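Local atomic coordinates of N-acetyltransferase (Trypanosoma brucei, PDB entry 3I3G), a protein that probably transfers the acetyl group of acetyl-CoA to the amino group of D-glucosamine 6-phosphate, an early step on the way to UDP-N-acetylglucosamine. Residues 24-29 with 64-69; 81-86 with 122-127; 94-99 with 130-135. All blocks are in the same frame, centred on the assembly; numbering follows the deposited sequence.

Interaction 1 (24-29 with 64-69); sequences RVLEES and IVTKVF
Arg24 and Val68 face each other as an antiparallel hydrogen-bonded pair where the end of strand 21-25 lies against strand 65-71. Arg24 N donates to Val68 O at 3.1 Å, and Val68 N returns a bond to Arg24 O at 2.8 Å. Both are nearly straight, which fixes the register. Just past Val25, Leu26 has already left the strand, yet its N still reaches Thr66 O at 2.8 Å, so the pairing outlasts the strand by one bond.

Val68, the residue most covered here, suits its place because a beta-branched side chain favours the extended backbone. Its two methyls divide the work: CG2 lies beside the carbonyl oxygen, 3.5 Å from Arg24 O, while CG1 meets Leu26 CD1 at 4.0 Å. Leu26 holds CG anti to its own N (chi1 177°), which lays the isobutyl group alongside Thr66, with Leu26 CB 3.9 Å from Thr66 CB. Thr66 offers its methyl to this apolar side and turns its hydroxyl to Ser82 on the next strand. The long Arg24 side chain is gripped by carboxylates: Glu22 and Asp30 form salt bridges with it, and Glu27 OE1 lies over one face of the guanidinium as a purely electrostatic partner. On the other side of the sheet Lys67, bent at every torsion, packs its methylenes on Val25 and pairs its amine with Asp120.

Strand 21-25 is outermost in the sheet within this GNAT chain. Helix 31-38 covers Leu26, Thr66 and Val68 through His34, whereas helix 113-127 lies against Lys67 and Phe69, and strand 76-86 continues the sheet beyond 65-71.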
loop_
_atom_site.group_PDB
_atom_site.type_symbol
_atom_site.label_atom_id
_atom_site.label_comp_id
_atom_site.label_asym_id
_atom_site.label_seq_id
_atom_site.Cartn_x
_atom_site.Cartn_y
_atom_site.Cartn_z
ATOM N N ARG A 24 -2.064 16.324 14.391
ATOM C CA ARG A 24 -3.340 16.496 13.711
ATOM C C ARG A 24 -3.287 16.037 12.257
ATOM O O ARG A 24 -2.230 15.669 11.746
ATOM C CB ARG A 24 -3.783 17.960 13.778
ATOM C CG ARG A 24 -2.756 18.943 13.230
ATOM C CD ARG A 24 -3.315 20.356 13.179
ATOM N NE ARG A 24 -2.336 21.317 12.678
ATOM C CZ ARG A 24 -2.040 21.477 11.392
ATOM N NH1 ARG A 24 -2.644 20.736 10.473
ATOM N NH2 ARG A 24 -1.137 22.376 11.023
ATOM N N VAL A 25 -4.439 16.062 11.595
ATOM C CA VAL A 25 -4.519 15.677 10.192
ATOM C C VAL A 25 -3.940 16.767 9.297
ATOM O O VAL A 25 -4.060 17.957 9.594
ATOM C CB VAL A 25 -5.972 15.397 9.764
ATOM C CG1 VAL A 25 -6.578 14.307 10.632
ATOM C CG2 VAL A 25 -6.799 16.671 9.836
ATOM N N LEU A 26 -3.311 16.352 8.203
ATOM C CA LEU A 26 -2.734 17.282 7.244
ATOM C C LEU A 26 -3.825 18.152 6.622
ATOM O O LEU A 26 -4.881 17.650 6.241
ATOM C CB LEU A 26 -2.005 16.508 6.146
ATOM C CG LEU A 26 -1.394 17.323 5.007
ATOM C CD1 LEU A 26 -0.189 18.099 5.503
ATOM C CD2 LEU A 26 -1.005 16.412 3.857
ATOM N N GLU A 27 -3.572 19.454 6.525
ATOM C CA GLU A 27 -4.514 20.352 5.858
ATOM C C GLU A 27 -3.856 21.205 4.774
ATOM O O GLU A 27 -2.630 21.306 4.703
ATOM C CB GLU A 27 -5.281 21.216 6.866
ATOM C CG GLU A 27 -4.470 21.699 8.054
ATOM C CD GLU A 27 -5.350 22.082 9.231
ATOM O OE1 GLU A 27 -4.923 22.912 10.061
ATOM O OE2 GLU A 27 -6.477 21.553 9.327
ATOM N N GLU A 28 -4.684 21.809 3.928
ATOM C CA GLU A 28 -4.200 22.513 2.744
ATOM C C GLU A 28 -3.130 23.556 3.060
ATOM O O GLU A 28 -2.181 23.729 2.297
ATOM C CB GLU A 28 -5.369 23.154 1.987
ATOM C CG GLU A 28 -5.022 23.602 0.577
ATOM C CD GLU A 28 -6.237 24.046 -0.213
ATOM O OE1 GLU A 28 -7.368 23.919 0.305
ATOM O OE2 GLU A 28 -6.062 24.518 -1.353
ATOM N N SER A 29 -3.277 24.245 4.188
ATOM C CA SER A 29 -2.321 25.283 4.571
ATOM C C SER A 29 -0.951 24.710 4.940
ATOM O O SER A 29 0.026 25.451 5.053
ATOM C CB SER A 29 -2.869 26.120 5.730
ATOM O OG SER A 29 -4.111 26.715 5.388
ATOM N N ILE A 64 -6.404 7.843 1.744
ATOM C CA ILE A 64 -5.168 8.025 2.496
ATOM C C ILE A 64 -5.333 9.087 3.575
ATOM O O ILE A 64 -5.843 10.180 3.316
ATOM C CB ILE A 64 -4.000 8.431 1.578
ATOM C CG1 ILE A 64 -3.750 7.357 0.521
ATOM C CG2 ILE A 64 -2.740 8.676 2.395
ATOM C CD1 ILE A 64 -2.681 7.731 -0.482
ATOM N N VAL A 65 -4.900 8.758 4.787
ATOM C CA VAL A 65 -4.903 9.707 5.890
ATOM C C VAL A 65 -3.470 10.083 6.243
ATOM O O VAL A 65 -2.615 9.213 6.407
ATOM C CB VAL A 65 -5.575 9.119 7.143
ATOM C CG1 VAL A 65 -5.580 10.141 8.270
ATOM C CG2 VAL A 65 -6.988 8.662 6.826
ATOM N N THR A 66 -3.208 11.380 6.353
ATOM C CA THR A 66 -1.882 11.847 6.734
ATOM C C THR A 66 -1.931 12.620 8.046
ATOM O O THR A 66 -2.641 13.620 8.165
ATOM C CB THR A 66 -1.250 12.731 5.642
ATOM O OG1 THR A 66 -1.175 11.997 4.413
ATOM C CG2 THR A 66 0.151 13.160 6.054
ATOM N N LYS A 67 -1.179 12.143 9.031
ATOM C CA LYS A 67 -1.070 12.828 10.310
ATOM C C LYS A 67 0.268 13.549 10.370
ATOM O O LYS A 67 1.284 13.022 9.919
ATOM C CB LYS A 67 -1.188 11.836 11.468
ATOM C CG LYS A 67 -2.476 11.027 11.464
ATOM C CD LYS A 67 -3.697 11.932 11.534
ATOM C CE LYS A 67 -3.805 12.621 12.884
ATOM N NZ LYS A 67 -4.198 11.673 13.965
ATOM N N VAL A 68 0.265 14.757 10.920
ATOM C CA VAL A 68 1.484 15.549 10.997
ATOM C C VAL A 68 1.681 16.151 12.382
ATOM O O VAL A 68 0.720 16.395 13.112
ATOM C CB VAL A 68 1.472 16.704 9.974
ATOM C CG1 VAL A 68 1.403 16.161 8.557
ATOM C CG2 VAL A 68 0.308 17.644 10.252
ATOM N N PHE A 69 2.939 16.380 12.738
ATOM C CA PHE A 69 3.261 17.190 13.899
ATOM C C PHE A 69 3.531 18.609 13.429
ATOM O O PHE A 69 4.311 18.825 12.499
ATOM C CB PHE A 69 4.473 16.635 14.645
ATOM C CG PHE A 69 4.118 15.674 15.742
ATOM C CD1 PHE A 69 3.527 16.128 16.909
ATOM C CD2 PHE A 69 4.376 14.321 15.608
ATOM C CE1 PHE A 69 3.197 15.249 17.922
ATOM C CE2 PHE A 69 4.050 13.439 16.619
ATOM C CZ PHE A 69 3.458 13.903 17.777
#

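Interaction 2 (81-86 with 122-127); sequences ASLMIQ and CEISRS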
loop_
_atom_site.group_PDB
_atom_site.type_symbol
_atom_site.label_atom_id
_atom_site.label_comp_id
_atom_site.label_asym_id
_atom_site.label_seq_id
_atom_site.Cartn_x
_atom_site.Cartn_y
_atom_site.Cartn_z
ATOM N N ALA A 81 3.344 11.112 8.840
ATOM C CA ALA A 81 3.182 9.686 8.587
ATOM C C ALA A 81 1.808 9.462 7.968
ATOM O O ALA A 81 0.821 10.044 8.414
ATOM C CB ALA A 81 3.325 8.895 9.875
ATOM N N SER A 82 1.746 8.627 6.936
ATOM C CA SER A 82 0.493 8.407 6.220
ATOM C C SER A 82 -0.032 6.986 6.400
ATOM O O SER A 82 0.740 6.049 6.601
ATOM C CB SER A 82 0.658 8.729 4.734
ATOM O OG SER A 82 0.912 10.110 4.539
ATOM N N LEU A 83 -1.351 6.839 6.324
ATOM C CA LEU A 83 -1.992 5.547 6.529
ATOM C C LEU A 83 -2.979 5.225 5.412
ATOM O O LEU A 83 -3.845 6.034 5.080
ATOM C CB LEU A 83 -2.712 5.518 7.879
ATOM C CG LEU A 83 -3.478 4.235 8.202
ATOM C CD1 LEU A 83 -2.524 3.054 8.288
ATOM C CD2 LEU A 83 -4.272 4.382 9.495
ATOM N N MET A 84 -2.837 4.037 4.836
ATOM C CA MET A 84 -3.757 3.562 3.813
ATOM C C MET A 84 -4.423 2.284 4.304
ATOM O O MET A 84 -3.766 1.256 4.456
ATOM C CB MET A 84 -3.013 3.293 2.505
ATOM C CG MET A 84 -2.178 4.461 2.007
ATOM S SD MET A 84 -1.320 4.093 0.465
ATOM C CE MET A 84 -0.442 2.596 0.910
ATOM N N ILE A 85 -5.723 2.353 4.563
ATOM C CA ILE A 85 -6.458 1.190 5.046
ATOM C C ILE A 85 -7.094 0.423 3.891
ATOM O O ILE A 85 -7.980 0.932 3.203
ATOM C CB ILE A 85 -7.524 1.578 6.083
ATOM C CG1 ILE A 85 -6.857 2.181 7.322
ATOM C CG2 ILE A 85 -8.358 0.365 6.464
ATOM C CD1 ILE A 85 -7.822 2.532 8.436
ATOM N N GLN A 86 -6.633 -0.805 3.682
ATOM C CA GLN A 86 -7.098 -1.611 2.560
ATOM C C GLN A 86 -7.861 -2.851 3.010
ATOM O O GLN A 86 -7.295 -3.743 3.645
ATOM C CB GLN A 86 -5.921 -2.009 1.671
ATOM C CG GLN A 86 -5.359 -0.863 0.848
ATOM C CD GLN A 86 -4.074 -1.234 0.141
ATOM O OE1 GLN A 86 -3.281 -2.029 0.648
ATOM N NE2 GLN A 86 -3.857 -0.658 -1.036
ATOM N N CYS A 122 -1.417 3.321 14.270
ATOM C CA CYS A 122 -1.767 1.971 14.695
ATOM C C CYS A 122 -3.122 1.961 15.391
ATOM O O CYS A 122 -3.912 1.035 15.217
ATOM C CB CYS A 122 -0.695 1.395 15.621
ATOM S SG CYS A 122 0.810 0.874 14.778
ATOM N N GLU A 123 -3.383 2.996 16.182
ATOM C CA GLU A 123 -4.659 3.116 16.874
ATOM C C GLU A 123 -5.794 3.314 15.874
ATOM O O GLU A 123 -6.846 2.683 15.980
ATOM C CB GLU A 123 -4.626 4.267 17.880
ATOM C CG GLU A 123 -5.966 4.546 18.541
ATOM C CD GLU A 123 -6.574 3.306 19.170
ATOM O OE1 GLU A 123 -5.807 2.428 19.622
ATOM O OE2 GLU A 123 -7.820 3.211 19.212
ATOM N N ILE A 124 -5.576 4.192 14.901
ATOM C CA ILE A 124 -6.556 4.404 13.845
ATOM C C ILE A 124 -6.833 3.089 13.126
ATOM O O ILE A 124 -7.986 2.714 12.916
ATOM C CB ILE A 124 -6.079 5.455 12.830
ATOM C CG1 ILE A 124 -5.931 6.818 13.509
ATOM C CG2 ILE A 124 -7.050 5.541 11.661
ATOM C CD1 ILE A 124 -5.353 7.891 12.612
ATOM N N SER A 125 -5.766 2.388 12.757
ATOM C CA SER A 125 -5.892 1.084 12.121
ATOM C C SER A 125 -6.754 0.154 12.970
ATOM O O SER A 125 -7.677 -0.485 12.464
ATOM C CB SER A 125 -4.513 0.464 11.891
ATOM O OG SER A 125 -3.722 1.283 11.046
ATOM N N ARG A 126 -6.447 0.082 14.261
ATOM C CA ARG A 126 -7.220 -0.743 15.183
ATOM C C ARG A 126 -8.705 -0.399 15.108
ATOM O O ARG A 126 -9.554 -1.286 15.035
ATOM C CB ARG A 126 -6.727 -0.560 16.620
ATOM C CG ARG A 126 -5.370 -1.180 16.912
ATOM C CD ARG A 126 -5.079 -1.155 18.406
ATOM N NE ARG A 126 -3.771 -1.720 18.726
ATOM C CZ ARG A 126 -2.666 -0.999 18.890
ATOM N NH1 ARG A 126 -1.519 -1.599 19.180
ATOM N NH2 ARG A 126 -2.708 0.321 18.764
ATOM N N SER A 127 -9.006 0.896 15.126
ATOM C CA SER A 127 -10.386 1.369 15.145
ATOM C C SER A 127 -11.162 0.948 13.903
ATOM O O SER A 127 -12.383 0.803 13.945
ATOM C CB SER A 127 -10.426 2.893 15.286
ATOM O OG SER A 127 -9.968 3.525 14.104
#
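Leu83 and Ile124 pass flank to flank and point opposite ways, one out from the sheet, the other from the helix that packs on it. Their touching atoms are methyls, Leu83 CD2 against Ile124 CG2 at 3.7 Å. With its CG anti to the backbone N (chi1 178°), Leu83 stretches far enough toward the helix to spread both branches round the Ser125 hydroxyl: Leu83 CD1 and Leu83 CD2 each lie 3.5 Å from Ser125 OG.

A serine can be tolerated among these methyls because its hydroxyl bonds back to the carbonyl of Leu121, one turn earlier, so that the buried polar atom is satisfied within its own helix. Ile85, two residues along the strand and therefore on the same face, adds a lighter touch, Ile85 CD1 being 4.4 Å from Ser125 CA. Ser125, being small, lets the Leu83 methyls close in on this side of the helix, and Ile124 supplies CG2 as their apolar neighbour.

The strand and helix segments run nearly parallel, at 17°, with axes 9.7 Å apart, as usual for a helix lying on a sheet. Helix 113-127 also rests on Ala81 and Leu83 through Leu121, while strands 65-71 and 96-104 flank strand 76-86 in the sheet.

Interaction 3 (94-99 with 130-135); sequences RAVGHI and CYKVIL
Gly97 and Val133 pair in parallel where two strands of a beta-alpha-beta unit meet, strand 96-104 being joined to strand 132-137 by way of helix 113-127, a crossover belonging to the GNAT fold.

Backbone hydrogen bonds set the register. Gly97 N donates to Lys132 O at 3.0 Å, in the carbonyl plane, and Gly97 O accepts from Ile134 N at 2.8 Å, so this glycine is bonded to the residues before and after its partner. Ile99 N continues the pattern to Ile134 O at 3.0 Å, and ahead of the strands Tyr131 N reaches Ala95 O. Gly97 CA lies 4.4 Å from Val133 CA, and Val133 CG2 and Cys130 SG crowd the side a CB would take, so glycine suits the place. Lys132 to Leu135 also pair antiparallel with a strand of the second subunit, so the sheet continues into that chain.

Apolar packing occupies both faces. On the face of Val96, His98 and Ile134, the isoleucine branch carrying CG1 stands between N and the carbonyl carbon (chi1 57°), which brings it alongside the imidazole. Ile134 CG1 makes a CH-pi contact over the His98 ring face, 4.2 Å from the centroid, and Ile134 CD1 comes nearest, 3.4 Å from His98 CE1. Val96 CG1 also meets Ile134, while its CG2 touches Tyr131 and the methylenes of Lys132, whose extended chain supplies apolar length. On the helix side Ile99 CD1 rests 3.6 Å from Val133 CG1, both branched residues suiting a buried strand.

Polar side-chain contacts gather at Arg94: its NE bonds to the carbonyl of Gly129, and its NH1 makes a weak bond to Cys130 O. Packing covers one guanidinium face, where Tyr131 CB lies 3.5 Å from Arg94 CZ.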
loop_
_atom_site.group_PDB
_atom_site.type_symbol
_atom_site.label_atom_id
_atom_site.label_comp_id
_atom_site.label_asym_id
_atom_site.label_seq_id
_atom_site.Cartn_x
_atom_site.Cartn_y
_atom_site.Cartn_z
ATOM N N ARG A 94 -11.347 -8.406 7.112
ATOM C CA ARG A 94 -10.577 -7.500 7.958
ATOM C C ARG A 94 -9.510 -6.784 7.137
ATOM O O ARG A 94 -8.843 -7.391 6.300
ATOM C CB ARG A 94 -9.956 -8.248 9.138
ATOM C CG ARG A 94 -10.987 -8.817 10.101
ATOM C CD ARG A 94 -10.343 -9.313 11.379
ATOM N NE ARG A 94 -9.784 -8.221 12.173
ATOM C CZ ARG A 94 -9.116 -8.393 13.308
ATOM N NH1 ARG A 94 -8.640 -7.345 13.968
ATOM N NH2 ARG A 94 -8.922 -9.615 13.784
ATOM N N ALA A 95 -9.357 -5.486 7.375
ATOM C CA ALA A 95 -8.467 -4.667 6.560
ATOM C C ALA A 95 -7.017 -4.721 7.024
ATOM O O ALA A 95 -6.716 -5.188 8.123
ATOM C CB ALA A 95 -8.960 -3.225 6.519
ATOM N N VAL A 96 -6.123 -4.247 6.164
ATOM C CA VAL A 96 -4.712 -4.128 6.498
ATOM C C VAL A 96 -4.310 -2.658 6.492
ATOM O O VAL A 96 -4.594 -1.932 5.540
ATOM C CB VAL A 96 -3.830 -4.891 5.498
ATOM C CG1 VAL A 96 -2.362 -4.560 5.722
ATOM C CG2 VAL A 96 -4.075 -6.390 5.610
ATOM N N GLY A 97 -3.655 -2.222 7.563
ATOM C CA GLY A 97 -3.169 -0.850 7.651
ATOM C C GLY A 97 -1.791 -0.698 7.035
ATOM O O GLY A 97 -0.821 -1.291 7.507
ATOM N N HIS A 98 -1.708 0.096 5.972
ATOM C CA HIS A 98 -0.443 0.354 5.299
ATOM C C HIS A 98 0.102 1.719 5.700
ATOM O O HIS A 98 -0.466 2.747 5.335
ATOM C CB HIS A 98 -0.624 0.308 3.782
ATOM C CG HIS A 98 -1.058 -1.027 3.262
ATOM N ND1 HIS A 98 -0.193 -1.900 2.638
ATOM C CD2 HIS A 98 -2.266 -1.637 3.271
ATOM C CE1 HIS A 98 -0.849 -2.991 2.287
ATOM N NE2 HIS A 98 -2.109 -2.857 2.660
ATOM N N ILE A 99 1.197 1.724 6.453
ATOM C CA ILE A 99 1.845 2.971 6.842
ATOM C C ILE A 99 2.886 3.376 5.804
ATOM O O ILE A 99 3.714 2.563 5.390
ATOM C CB ILE A 99 2.494 2.869 8.235
ATOM C CG1 ILE A 99 1.412 2.753 9.312
ATOM C CG2 ILE A 99 3.379 4.079 8.505
ATOM C CD1 ILE A 99 1.953 2.715 10.729
ATOM N N CYS A 130 -8.566 -3.299 11.468
ATOM C CA CYS A 130 -7.373 -3.894 10.878
ATOM C C CYS A 130 -6.834 -5.004 11.776
ATOM O O CYS A 130 -6.838 -4.876 13.000
ATOM C CB CYS A 130 -6.289 -2.836 10.655
ATOM S SG CYS A 130 -6.660 -1.622 9.367
ATOM N N TYR A 131 -6.371 -6.091 11.169
ATOM C CA TYR A 131 -5.790 -7.189 11.936
ATOM C C TYR A 131 -4.269 -7.074 11.991
ATOM O O TYR A 131 -3.620 -7.702 12.828
ATOM C CB TYR A 131 -6.213 -8.547 11.369
ATOM C CG TYR A 131 -5.535 -8.925 10.072
ATOM C CD1 TYR A 131 -4.356 -9.657 10.071
ATOM C CD2 TYR A 131 -6.078 -8.556 8.849
ATOM C CE1 TYR A 131 -3.734 -10.009 8.890
ATOM C CE2 TYR A 131 -5.463 -8.903 7.663
ATOM C CZ TYR A 131 -4.292 -9.628 7.689
ATOM O OH TYR A 131 -3.679 -9.974 6.508
ATOM N N LYS A 132 -3.708 -6.265 11.099
ATOM C CA LYS A 132 -2.271 -6.026 11.090
ATOM C C LYS A 132 -1.933 -4.672 10.476
ATOM O O LYS A 132 -2.721 -4.104 9.720
ATOM C CB LYS A 132 -1.540 -7.135 10.327
ATOM C CG LYS A 132 -1.706 -7.061 8.815
ATOM C CD LYS A 132 -0.837 -8.089 8.105
ATOM C CE LYS A 132 -0.990 -7.987 6.594
ATOM N NZ LYS A 132 -0.116 -8.954 5.871
ATOM N N VAL A 133 -0.756 -4.159 10.819
ATOM C CA VAL A 133 -0.228 -2.951 10.206
ATOM C C VAL A 133 1.132 -3.277 9.604
ATOM O O VAL A 133 1.978 -3.884 10.257
ATOM C CB VAL A 133 -0.066 -1.809 11.228
ATOM C CG1 VAL A 133 0.554 -0.589 10.565
ATOM C CG2 VAL A 133 -1.410 -1.456 11.852
ATOM N N ILE A 134 1.333 -2.882 8.353
ATOM C CA ILE A 134 2.591 -3.161 7.673
ATOM C C ILE A 134 3.194 -1.901 7.069
ATOM O O ILE A 134 2.486 -0.940 6.768
ATOM C CB ILE A 134 2.420 -4.218 6.566
ATOM C CG1 ILE A 134 1.363 -3.768 5.556
ATOM C CG2 ILE A 134 2.051 -5.564 7.171
ATOM C CD1 ILE A 134 1.204 -4.706 4.379
ATOM N N LEU A 135 4.511 -1.918 6.901
ATOM C CA LEU A 135 5.228 -0.799 6.315
ATOM C C LEU A 135 6.585 -1.271 5.807
ATOM O O LEU A 135 7.075 -2.324 6.213
ATOM C CB LEU A 135 5.398 0.324 7.343
ATOM C CG LEU A 135 6.119 -0.032 8.645
ATOM C CD1 LEU A 135 7.623 -0.087 8.428
ATOM C CD2 LEU A 135 5.779 0.969 9.732
#

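Overall arrangement
The three contacts follow one mixed sheet from its outermost strand 21-25 to strand 132-137. Interactions 1 and 2 have centres 13 Å apart and join through neighbouring strands, with Val65 O 2.7 Å from Leu83 N and Thr66 OG1 2.8 Å from Ser82 OG. Interactions 2 and 3 are closer, centres 7 Å apart, and their segments alternate along the chain; Met84 N lies 2.7 Å from His98 O. Helix 113-127 ties them further, since Ser125 also touches Cys130 and Val133. Interactions 1 and 3 do not touch, their nearest atoms being about 7 Å apart. All three reach the second subunit, with interaction 3 extending the sheet into it.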